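Local coordinates for thermostable carboxypeptidase 1 (Pyrococcus furiosus, PDB 1KA2), which releases amino acids one after another from the C-terminus of peptides, as a homodimeric, cobalt-dependent metallocarboxypeptidase of broad specificity, at residues A99-F104 against A146-Y151; E152-D157 against L369-V374; V4-T9 against N78-E83; K11-K16 against V67-K72. All coordinates share one frame; numbering follows the deposited sequence.

Overall arrangement
All four contacts join helices or helix ends of a mostly helical chain, away from the metal site and only partly buried. Contact 2 is the most central, its centre about 21 Å from that of the chain; contacts 3 and 4 lie 30 Å or more out. Contacts 3 and 4 are neighbours; both use helix 8-36, and contact 4 is nested inside the loop that contact 3 closes. Contacts 1 and 2 touch through Ala146 and Pro155, on the successive helices 132-149 and 155-163. Contact 1 is aromatic and apolar, with one bridging water. Contact 2 adds a salt bridge and a tyrosine-glutamate bond. Contact 3 gathers backbone N-H groups on a carboxylate. Contact 4 is mostly aliphatic.

Contact 1: residues A99-F104 against A146-Y151; sequences AFPPEF and AEYLGY
The link 99-101 and the first turn of helix 102-124 lie against the C-terminal end of helix 132-149, with the backbones closest at Ala99 and Tyr148, whose CA atoms are 5.5 Å apart. Tyr148 carries most of the contact. Its CG is anti to the carbonyl carbon (chi1 -79°), which sets one face of the ring against Pro101 and one edge against Phe104. Pro101 CD sits over that face, 3.7 Å from the centroid of the Tyr148 ring, in a CH-pi contact. At the edge, Tyr148 CE1 comes 3.7 Å from Phe104 CG, over the Phe104 face. This is an edge-to-face pair with the planes at 58°. Phe104 in turn puts its CE2 over the face of Phe100. The Phe100 ring also meets Tyr148 CB at its edge. Next to it, Leu149 CD1 packs 3.6 Å from Ala99 CB and also touches Phe100 CE2. Were Tyr148 an alanine, Pro101 would probably lose the aromatic face it rests on, and Phe104 its edge-on partner. One water donates to both Ala99 O (3.0 Å) and Tyr148 O (2.6 Å), so two carbonyls are bridged where no direct hydrogen bond crosses. Pro101 is the N-cap of helix 102-124, and Gly150, with positive phi, ends helix 132-149. The arrangement is helix-end packing, in which an aromatic cluster packs the link between two helices onto the C-terminal end of a third.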
# COMPACT_ATOMS: atom_id res chain seq x y z
N ALA A 99 0.85 4.24 -30.43
CA ALA A 99 -0.14 3.99 -31.47
C ALA A 99 -1.33 4.93 -31.29
O ALA A 99 -1.95 5.37 -32.26
CB ALA A 99 -0.61 2.54 -31.41
N PHE A 100 -1.63 5.23 -30.03
CA PHE A 100 -2.76 6.10 -29.68
C PHE A 100 -2.41 7.57 -29.51
O PHE A 100 -1.55 7.93 -28.70
CB PHE A 100 -3.42 5.62 -28.38
CG PHE A 100 -4.06 4.26 -28.47
CD1 PHE A 100 -4.58 3.66 -27.32
CD2 PHE A 100 -4.14 3.57 -29.68
CE1 PHE A 100 -5.17 2.40 -27.38
CE2 PHE A 100 -4.72 2.32 -29.74
CZ PHE A 100 -5.24 1.72 -28.60
N PRO A 101 -3.07 8.45 -30.27
CA PRO A 101 -2.80 9.89 -30.16
C PRO A 101 -3.21 10.31 -28.75
O PRO A 101 -4.21 9.83 -28.22
CB PRO A 101 -3.72 10.49 -31.22
CG PRO A 101 -3.86 9.40 -32.23
CD PRO A 101 -4.01 8.17 -31.37
N PRO A 102 -2.45 11.22 -28.12
CA PRO A 102 -2.81 11.65 -26.77
C PRO A 102 -4.28 12.08 -26.66
O PRO A 102 -4.90 11.94 -25.61
CB PRO A 102 -1.83 12.80 -26.49
CG PRO A 102 -1.43 13.27 -27.86
CD PRO A 102 -1.29 11.97 -28.62
N GLU A 103 -4.84 12.60 -27.75
CA GLU A 103 -6.23 13.00 -27.69
C GLU A 103 -7.14 11.78 -27.61
O GLU A 103 -8.15 11.80 -26.90
CB GLU A 103 -6.62 13.84 -28.91
CG GLU A 103 -6.47 15.33 -28.67
CD GLU A 103 -7.12 15.79 -27.36
OE1 GLU A 103 -7.64 14.93 -26.61
OE2 GLU A 103 -7.11 17.00 -27.08
N PHE A 104 -6.76 10.72 -28.32
CA PHE A 104 -7.54 9.50 -28.33
C PHE A 104 -7.50 8.82 -26.96
O PHE A 104 -8.52 8.34 -26.47
CB PHE A 104 -7.00 8.55 -29.39
CG PHE A 104 -7.82 7.30 -29.56
CD1 PHE A 104 -9.13 7.37 -30.01
CD2 PHE A 104 -7.27 6.05 -29.28
CE1 PHE A 104 -9.88 6.22 -30.20
CE2 PHE A 104 -8.01 4.90 -29.47
CZ PHE A 104 -9.32 4.98 -29.93
N ALA A 146 -8.29 -0.37 -33.49
CA ALA A 146 -7.78 -1.41 -34.37
C ALA A 146 -6.99 -0.76 -35.50
O ALA A 146 -5.93 -1.26 -35.89
CB ALA A 146 -8.94 -2.24 -34.92
N GLU A 147 -7.51 0.34 -36.03
CA GLU A 147 -6.84 1.06 -37.12
C GLU A 147 -5.54 1.71 -36.63
O GLU A 147 -4.56 1.76 -37.37
CB GLU A 147 -7.77 2.12 -37.73
CG GLU A 147 -9.06 1.55 -38.32
CD GLU A 147 -8.79 0.53 -39.41
OE1 GLU A 147 -9.65 -0.34 -39.64
OE2 GLU A 147 -7.73 0.61 -40.06
N TYR A 148 -5.54 2.22 -35.40
CA TYR A 148 -4.33 2.85 -34.86
C TYR A 148 -3.25 1.80 -34.63
O TYR A 148 -2.07 2.06 -34.87
CB TYR A 148 -4.65 3.56 -33.54
CG TYR A 148 -5.32 4.91 -33.70
CD1 TYR A 148 -6.46 5.24 -32.97
CD2 TYR A 148 -4.79 5.87 -34.58
CE1 TYR A 148 -7.06 6.49 -33.09
CE2 TYR A 148 -5.39 7.13 -34.71
CZ TYR A 148 -6.52 7.43 -33.96
OH TYR A 148 -7.12 8.66 -34.08
N LEU A 149 -3.66 0.62 -34.17
CA LEU A 149 -2.73 -0.47 -33.91
C LEU A 149 -2.20 -1.10 -35.20
O LEU A 149 -1.00 -1.37 -35.31
CB LEU A 149 -3.41 -1.56 -33.08
CG LEU A 149 -3.51 -1.49 -31.54
CD1 LEU A 149 -3.00 -0.17 -31.01
CD2 LEU A 149 -4.96 -1.71 -31.14
N GLY A 150 -3.09 -1.33 -36.16
CA GLY A 150 -2.69 -1.93 -37.42
C GLY A 150 -3.01 -3.41 -37.38
O GLY A 150 -3.04 -4.00 -36.30
N TYR A 151 -3.24 -4.02 -38.54
CA TYR A 151 -3.58 -5.45 -38.60
C TYR A 151 -3.51 -5.97 -40.03
O TYR A 151 -3.80 -5.25 -40.98
CB TYR A 151 -4.98 -5.66 -38.05
CG TYR A 151 -6.01 -4.76 -38.70
CD1 TYR A 151 -6.65 -5.15 -39.88
CD2 TYR A 151 -6.31 -3.51 -38.17
CE1 TYR A 151 -7.57 -4.31 -40.52
CE2 TYR A 151 -7.22 -2.66 -38.79
CZ TYR A 151 -7.85 -3.06 -39.97
OH TYR A 151 -8.75 -2.23 -40.60
O HOH W 1 -1.05 4.49 -34.98

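Contact 2: residues E152-D157 against L369-V374; sequences EEEPYD and LERLMV
Tyr156 lies against Arg371 and Glu370, where the start of helix 155-163 packs on the C-terminal turns of helix 359-375 in this helical M32 fold. The Tyr156 ring has Arg371 CA over one face, 4.3 Å from the centroid, a CH-pi contact. With Tyr156 CG turned anti to the tyrosine's own backbone N (chi1 -169°), the hydroxyl is sent along to Glu370. There Tyr156 OH donates to the anti lone pair of Glu370 OE1 at 2.8 Å. The ring and carboxylate planes are nearly perpendicular, at 83°. Glu370 has further partners: OE1 also accepts from Gly418 N, and OE2 from Trp412 NE1 of the GXXQDXHW motif. The buried carboxylate is thus held at both oxygens. Arg371 is extended from CG to NE and brings its guanidinium side-on to Glu154. The carboxylate and guanidinium planes are only 16° apart. Arg371 NH1 pairs with Glu173, so the guanidinium also has a second carboxylate partner. Nearby, Pro155 CB rests on Val374 CG1 at 4.0 Å. In the two-pronged salt bridge, Arg371 NE reaches Glu154 OE1 on its syn side at 2.9 Å, while Arg371 NH2 meets Glu154 OE2 from above the carboxylate plane at 2.6 Å.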
# COMPACT_ATOMS: atom_id res chain seq x y z
N GLU A 152 -3.15 -7.24 -40.19
CA GLU A 152 -3.06 -7.82 -41.53
C GLU A 152 -4.42 -8.25 -42.07
O GLU A 152 -4.94 -7.65 -43.01
CB GLU A 152 -2.08 -9.01 -41.54
CG GLU A 152 -2.69 -10.38 -41.21
CD GLU A 152 -1.89 -11.16 -40.18
OE1 GLU A 152 -0.82 -10.69 -39.75
OE2 GLU A 152 -2.35 -12.27 -39.81
N GLU A 153 -5.01 -9.27 -41.45
CA GLU A 153 -6.29 -9.81 -41.89
C GLU A 153 -7.51 -9.01 -41.46
O GLU A 153 -8.10 -8.27 -42.25
CB GLU A 153 -6.42 -11.26 -41.39
CG GLU A 153 -7.58 -12.05 -41.98
CD GLU A 153 -7.40 -12.37 -43.46
OE1 GLU A 153 -6.32 -12.06 -44.01
OE2 GLU A 153 -8.34 -12.93 -44.07
N GLU A 154 -7.88 -9.15 -40.19
CA GLU A 154 -9.05 -8.45 -39.62
C GLU A 154 -8.69 -7.40 -38.59
O GLU A 154 -7.64 -7.46 -37.95
CB GLU A 154 -9.98 -9.43 -38.93
CG GLU A 154 -10.55 -10.52 -39.77
CD GLU A 154 -11.22 -11.56 -38.91
OE1 GLU A 154 -12.02 -11.18 -38.04
OE2 GLU A 154 -10.93 -12.76 -39.10
N PRO A 155 -9.59 -6.42 -38.40
CA PRO A 155 -9.38 -5.35 -37.42
C PRO A 155 -9.40 -5.97 -36.03
O PRO A 155 -8.71 -5.51 -35.12
CB PRO A 155 -10.59 -4.44 -37.65
CG PRO A 155 -10.93 -4.66 -39.09
CD PRO A 155 -10.78 -6.15 -39.22
N TYR A 156 -10.18 -7.04 -35.87
CA TYR A 156 -10.29 -7.72 -34.59
C TYR A 156 -8.99 -8.40 -34.18
O TYR A 156 -8.82 -8.76 -33.01
CB TYR A 156 -11.43 -8.74 -34.63
CG TYR A 156 -11.78 -9.29 -33.26
CD1 TYR A 156 -11.65 -10.65 -32.99
CD2 TYR A 156 -12.24 -8.45 -32.24
CE1 TYR A 156 -11.97 -11.17 -31.73
CE2 TYR A 156 -12.56 -8.96 -30.98
CZ TYR A 156 -12.42 -10.32 -30.73
OH TYR A 156 -12.74 -10.83 -29.50
N ASP A 157 -8.07 -8.57 -35.12
CA ASP A 157 -6.78 -9.18 -34.81
C ASP A 157 -5.98 -8.22 -33.95
O ASP A 157 -5.23 -8.64 -33.08
CB ASP A 157 -5.96 -9.47 -36.07
CG ASP A 157 -6.60 -10.49 -36.98
OD1 ASP A 157 -7.06 -11.54 -36.48
OD2 ASP A 157 -6.62 -10.25 -38.20
N LEU A 369 -19.99 -12.01 -30.88
CA LEU A 369 -20.51 -10.65 -30.87
C LEU A 369 -19.38 -9.63 -31.06
O LEU A 369 -19.55 -8.66 -31.80
CB LEU A 369 -21.27 -10.37 -29.57
CG LEU A 369 -22.54 -11.21 -29.39
CD1 LEU A 369 -23.36 -10.66 -28.24
CD2 LEU A 369 -23.37 -11.16 -30.67
N GLU A 370 -18.23 -9.87 -30.43
CA GLU A 370 -17.11 -8.93 -30.56
C GLU A 370 -16.56 -8.84 -31.98
O GLU A 370 -16.29 -7.74 -32.47
CB GLU A 370 -15.97 -9.30 -29.59
CG GLU A 370 -16.39 -9.29 -28.12
CD GLU A 370 -15.24 -9.04 -27.16
OE1 GLU A 370 -14.08 -9.30 -27.52
OE2 GLU A 370 -15.51 -8.59 -26.03
N ARG A 371 -16.39 -9.98 -32.64
CA ARG A 371 -15.88 -9.98 -34.01
C ARG A 371 -16.84 -9.19 -34.92
O ARG A 371 -16.39 -8.43 -35.77
CB ARG A 371 -15.73 -11.40 -34.52
CG ARG A 371 -15.05 -11.50 -35.87
CD ARG A 371 -15.07 -12.92 -36.37
NE ARG A 371 -14.09 -13.13 -37.42
CZ ARG A 371 -13.86 -14.31 -37.99
NH1 ARG A 371 -14.55 -15.38 -37.61
NH2 ARG A 371 -12.92 -14.42 -38.93
N LEU A 372 -18.14 -9.37 -34.73
CA LEU A 372 -19.15 -8.66 -35.52
C LEU A 372 -19.14 -7.14 -35.28
O LEU A 372 -19.19 -6.35 -36.23
CB LEU A 372 -20.55 -9.19 -35.21
CG LEU A 372 -21.01 -10.44 -35.96
CD1 LEU A 372 -19.91 -11.51 -35.95
CD2 LEU A 372 -22.31 -10.95 -35.33
N MET A 373 -19.09 -6.74 -34.01
CA MET A 373 -19.08 -5.34 -33.59
C MET A 373 -17.95 -4.49 -34.20
O MET A 373 -18.13 -3.32 -34.53
CB MET A 373 -19.00 -5.26 -32.05
CG MET A 373 -20.26 -5.71 -31.31
SD MET A 373 -19.95 -6.39 -29.67
CE MET A 373 -19.26 -4.96 -28.86
N VAL A 374 -16.79 -5.10 -34.34
CA VAL A 374 -15.63 -4.41 -34.88
C VAL A 374 -15.42 -4.64 -36.38
O VAL A 374 -14.68 -3.91 -37.03
CB VAL A 374 -14.37 -4.81 -34.08
CG1 VAL A 374 -13.15 -4.08 -34.61
CG2 VAL A 374 -14.60 -4.48 -32.62

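Contact 3: residues V4-T9 against N78-E83; sequences VFQNET and NLNEYE
Glu83 reaches across from the start of helix 81-99 and grips the backbone of residues 6 and 7, just before helix 8-36. This is the tight part of the contact. The Glu83 chain is extended beyond CG, which carries the carboxylate to two N-H groups. Asn7 N donates to Glu83 OE2 nearly along the C-O axis at 2.6 Å. Gln6 N meets the same oxygen from above the carboxylate plane at 3.1 Å, and Gln6 CG lies 3.0 Å from Glu83 OE2. The other oxygen, Glu83 OE1, accepts from Asn80 N through its anti lone pair. Asn80 OD1 takes Glu83 N at 2.7 Å, in an almost straight bond of 173°. Together these two bonds form a capping box at the start of helix 81-99. Asn80 also donates through ND2 to Val4 O, at 3.3 Å and from above the carbonyl plane. Apolar packing lies beside this: Val4 CG1 is 3.7 Å from Tyr82 CB, and Phe5 CE2 also touches that carbon. At the other end Leu79 CD2 packs 3.4 Å from Asn7 CB. The solvent side is looser at the Gln6 amide, which slides past Asn80 with the amide planes 65° apart and no bond between them. The buried Glu83 carboxylate thus joins the capping box of helix 81-99 to the backbone just before helix 8-36; three N-H donors would probably favour its charged form.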
# COMPACT_ATOMS: atom_id res chain seq x y z
N VAL A 4 23.94 -12.65 -17.30
CA VAL A 4 22.68 -12.51 -18.04
C VAL A 4 22.57 -11.20 -18.82
O VAL A 4 22.15 -11.18 -19.98
CB VAL A 4 21.47 -12.65 -17.10
CG1 VAL A 4 20.19 -12.37 -17.86
CG2 VAL A 4 21.43 -14.05 -16.52
N PHE A 5 22.94 -10.10 -18.17
CA PHE A 5 22.88 -8.81 -18.84
C PHE A 5 24.30 -8.29 -18.95
O PHE A 5 24.88 -7.81 -17.97
CB PHE A 5 21.98 -7.86 -18.05
CG PHE A 5 20.58 -8.39 -17.87
CD1 PHE A 5 19.99 -8.43 -16.62
CD2 PHE A 5 19.87 -8.90 -18.96
CE1 PHE A 5 18.72 -8.98 -16.45
CE2 PHE A 5 18.60 -9.45 -18.80
CZ PHE A 5 18.03 -9.49 -17.54
N GLN A 6 24.84 -8.41 -20.15
CA GLN A 6 26.21 -8.00 -20.46
C GLN A 6 26.33 -6.75 -21.32
O GLN A 6 27.09 -5.84 -21.00
CB GLN A 6 26.94 -9.16 -21.15
CG GLN A 6 26.10 -9.86 -22.22
CD GLN A 6 26.94 -10.64 -23.23
OE1 GLN A 6 27.69 -10.05 -24.01
NE2 GLN A 6 26.81 -11.96 -23.21
N ASN A 7 25.59 -6.71 -22.42
CA ASN A 7 25.64 -5.58 -23.33
C ASN A 7 25.43 -4.22 -22.65
O ASN A 7 24.52 -4.04 -21.84
CB ASN A 7 24.61 -5.73 -24.43
CG ASN A 7 24.65 -4.57 -25.41
OD1 ASN A 7 25.60 -4.43 -26.17
ND2 ASN A 7 23.63 -3.73 -25.37
N GLU A 8 26.29 -3.28 -23.02
CA GLU A 8 26.26 -1.93 -22.48
C GLU A 8 24.97 -1.17 -22.81
O GLU A 8 24.43 -0.47 -21.95
CB GLU A 8 27.46 -1.15 -23.00
CG GLU A 8 27.57 0.27 -22.49
CD GLU A 8 27.50 0.36 -20.99
OE1 GLU A 8 28.00 -0.57 -20.31
OE2 GLU A 8 26.97 1.37 -20.49
N THR A 9 24.49 -1.30 -24.04
CA THR A 9 23.26 -0.61 -24.44
C THR A 9 22.10 -1.18 -23.63
O THR A 9 21.20 -0.45 -23.23
CB THR A 9 22.97 -0.78 -25.96
OG1 THR A 9 23.89 0.01 -26.71
CG2 THR A 9 21.55 -0.34 -26.29
N ASN A 78 24.69 -9.12 -31.47
CA ASN A 78 25.64 -9.70 -30.53
C ASN A 78 24.92 -10.30 -29.29
O ASN A 78 25.47 -11.15 -28.56
CB ASN A 78 26.47 -8.48 -30.14
CG ASN A 78 27.76 -8.72 -29.41
OD1 ASN A 78 28.66 -9.35 -29.94
ND2 ASN A 78 27.91 -8.20 -28.21
N LEU A 79 23.70 -9.84 -29.12
CA LEU A 79 22.87 -10.06 -27.92
C LEU A 79 22.31 -11.48 -27.69
O LEU A 79 21.84 -12.15 -28.62
CB LEU A 79 21.65 -9.14 -27.96
CG LEU A 79 22.02 -7.67 -28.15
CD1 LEU A 79 20.82 -6.77 -28.44
CD2 LEU A 79 22.70 -7.06 -26.92
N ASN A 80 22.34 -11.92 -26.43
CA ASN A 80 21.81 -13.23 -26.05
C ASN A 80 20.28 -13.17 -26.01
O ASN A 80 19.69 -12.11 -26.22
CB ASN A 80 22.35 -13.67 -24.68
CG ASN A 80 22.09 -12.63 -23.59
OD1 ASN A 80 20.95 -12.25 -23.34
ND2 ASN A 80 23.15 -12.18 -22.94
N GLU A 81 19.65 -14.31 -25.74
CA GLU A 81 18.20 -14.39 -25.69
C GLU A 81 17.57 -13.46 -24.64
O GLU A 81 16.55 -12.81 -24.90
CB GLU A 81 17.77 -15.84 -25.42
CG GLU A 81 18.30 -16.41 -24.12
CD GLU A 81 19.01 -17.73 -24.31
OE1 GLU A 81 18.37 -18.69 -24.79
OE2 GLU A 81 20.22 -17.82 -23.97
N TYR A 82 18.20 -13.38 -23.47
CA TYR A 82 17.70 -12.53 -22.39
C TYR A 82 17.68 -11.06 -22.79
O TYR A 82 16.64 -10.41 -22.72
CB TYR A 82 18.55 -12.73 -21.14
CG TYR A 82 18.69 -14.18 -20.75
CD1 TYR A 82 19.83 -14.91 -21.10
CD2 TYR A 82 17.67 -14.84 -20.07
CE1 TYR A 82 19.94 -16.27 -20.77
CE2 TYR A 82 17.77 -16.18 -19.73
CZ TYR A 82 18.91 -16.89 -20.09
OH TYR A 82 19.01 -18.22 -19.76
N GLU A 83 18.83 -10.54 -23.19
CA GLU A 83 18.93 -9.14 -23.60
C GLU A 83 17.99 -8.90 -24.78
O GLU A 83 17.46 -7.81 -24.95
CB GLU A 83 20.36 -8.82 -24.03
CG GLU A 83 21.42 -9.22 -23.03
CD GLU A 83 22.83 -9.05 -23.58
OE1 GLU A 83 23.13 -9.66 -24.62
OE2 GLU A 83 23.63 -8.31 -22.96

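Contact 4: residues K11-K16 against V67-K72; sequences KQILAK and VNLVEK
Leu69 and Ile13 bury more surface here than any other residues of the two segments, and they sit where helix 8-36 passes helix 64-74. The short axes run at 147°, closer to antiparallel than to perpendicular, and approach to 9.8 Å. Leu69 lies at the middle of the contact. Its CG is anti to the carbonyl carbon (chi1 -77°), and its branches fan out over helix 8-36. The Leu69 CD1 methyl rests 3.7 Å from Lys16 CD and 3.9 Å from Gln12 CB. The CD2 methyl lies beside Gln12 NE2. Both Gln12 and Lys16 cross Leu69 at about a right angle, and their aliphatic parts flank it. Ile13 slides past Leu69 in the opposite direction. Ile13 CG1 meets Leu69 CB at 3.6 Å, and Ile13 CD1 reaches on to Leu69 O at 3.7 Å. The same Ile13 methyl lies 4.4 Å from Val70 CG2. Ile13 also touches Phe66, Ala73 and, on helix 81-99, Leu90, so it stands where three helices meet. With an alanine here, a gap would probably open between Leu69 CB, Val70 and Leu90, leaving Leu69 only the aliphatic parts of Gln12 and Lys16. Lys16 bends at its last torsion (chi4 -63°), and its ammonium forms a salt bridge with Glu65, one helical turn before Leu69. No hydrogen bond joins the two segments themselves. Their hold therefore rests on dispersion and on shielding aliphatic carbon from water, while the charge of Lys16 is paired at the margin.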
# COMPACT_ATOMS: atom_id res chain seq x y z
N LYS A 11 22.32 -2.49 -20.61
CA LYS A 11 22.42 -2.02 -19.22
C LYS A 11 21.89 -0.60 -19.07
O LYS A 11 21.26 -0.28 -18.07
CB LYS A 11 23.87 -2.02 -18.73
CG LYS A 11 24.54 -3.37 -18.56
CD LYS A 11 25.95 -3.13 -18.02
CE LYS A 11 26.87 -4.32 -18.19
NZ LYS A 11 28.26 -3.97 -17.80
N GLN A 12 22.18 0.26 -20.05
CA GLN A 12 21.72 1.65 -19.98
C GLN A 12 20.20 1.63 -19.97
O GLN A 12 19.56 2.44 -19.30
CB GLN A 12 22.19 2.46 -21.19
CG GLN A 12 23.68 2.41 -21.49
CD GLN A 12 24.09 3.41 -22.56
OE1 GLN A 12 24.22 4.60 -22.28
NE2 GLN A 12 24.25 2.93 -23.79
N ILE A 13 19.62 0.71 -20.72
CA ILE A 13 18.18 0.58 -20.80
C ILE A 13 17.61 0.13 -19.46
O ILE A 13 16.68 0.76 -18.94
CB ILE A 13 17.78 -0.43 -21.90
CG1 ILE A 13 18.06 0.18 -23.27
CG2 ILE A 13 16.31 -0.81 -21.75
CD1 ILE A 13 17.82 -0.78 -24.43
N LEU A 14 18.17 -0.94 -18.90
CA LEU A 14 17.70 -1.46 -17.63
C LEU A 14 17.78 -0.44 -16.50
O LEU A 14 16.94 -0.44 -15.60
CB LEU A 14 18.48 -2.73 -17.25
CG LEU A 14 18.30 -3.93 -18.19
CD1 LEU A 14 19.02 -5.15 -17.63
CD2 LEU A 14 16.81 -4.22 -18.38
N ALA A 15 18.79 0.42 -16.54
CA ALA A 15 18.95 1.46 -15.52
C ALA A 15 17.80 2.46 -15.62
O ALA A 15 17.24 2.88 -14.61
CB ALA A 15 20.29 2.18 -15.70
N LYS A 16 17.44 2.87 -16.84
CA LYS A 16 16.33 3.79 -17.01
C LYS A 16 15.02 3.08 -16.69
O LYS A 16 14.14 3.65 -16.08
CB LYS A 16 16.28 4.34 -18.43
CG LYS A 16 17.40 5.28 -18.77
CD LYS A 16 17.36 5.69 -20.24
CE LYS A 16 18.11 6.99 -20.45
NZ LYS A 16 17.45 8.08 -19.69
N VAL A 67 13.44 5.58 -25.99
CA VAL A 67 13.11 5.03 -27.29
C VAL A 67 14.36 4.88 -28.16
O VAL A 67 14.52 3.85 -28.82
CB VAL A 67 12.06 5.91 -28.04
CG1 VAL A 67 11.75 5.29 -29.40
CG2 VAL A 67 10.79 6.02 -27.21
N ASN A 68 15.23 5.89 -28.16
CA ASN A 68 16.46 5.82 -28.96
C ASN A 68 17.29 4.59 -28.57
O ASN A 68 17.80 3.88 -29.44
CB ASN A 68 17.32 7.08 -28.78
CG ASN A 68 16.75 8.31 -29.49
OD1 ASN A 68 16.05 8.20 -30.50
ND2 ASN A 68 17.07 9.50 -28.97
N LEU A 69 17.42 4.34 -27.27
CA LEU A 69 18.19 3.20 -26.78
C LEU A 69 17.63 1.87 -27.26
O LEU A 69 18.38 0.99 -27.68
CB LEU A 69 18.22 3.22 -25.24
CG LEU A 69 19.19 4.22 -24.60
CD1 LEU A 69 19.16 4.07 -23.09
CD2 LEU A 69 20.59 3.98 -25.13
N VAL A 70 16.31 1.72 -27.19
CA VAL A 70 15.65 0.49 -27.62
C VAL A 70 15.86 0.28 -29.11
O VAL A 70 16.12 -0.84 -29.56
CB VAL A 70 14.12 0.53 -27.31
CG1 VAL A 70 13.42 -0.67 -27.95
CG2 VAL A 70 13.89 0.53 -25.81
N GLU A 71 15.73 1.34 -29.89
CA GLU A 71 15.94 1.24 -31.33
C GLU A 71 17.37 0.79 -31.59
O GLU A 71 17.61 -0.14 -32.36
CB GLU A 71 15.68 2.58 -32.01
CG GLU A 71 14.31 2.68 -32.65
CD GLU A 71 14.07 1.59 -33.68
OE1 GLU A 71 14.88 1.50 -34.63
OE2 GLU A 71 13.09 0.83 -33.55
N LYS A 72 18.31 1.46 -30.93
CA LYS A 72 19.73 1.15 -31.08
C LYS A 72 20.02 -0.32 -30.77
O LYS A 72 20.61 -1.02 -31.59
CB LYS A 72 20.55 2.04 -30.14
CG LYS A 72 22.06 1.83 -30.24
CD LYS A 72 22.79 2.66 -29.20
CE LYS A 72 24.29 2.53 -29.33
NZ LYS A 72 24.79 3.07 -30.62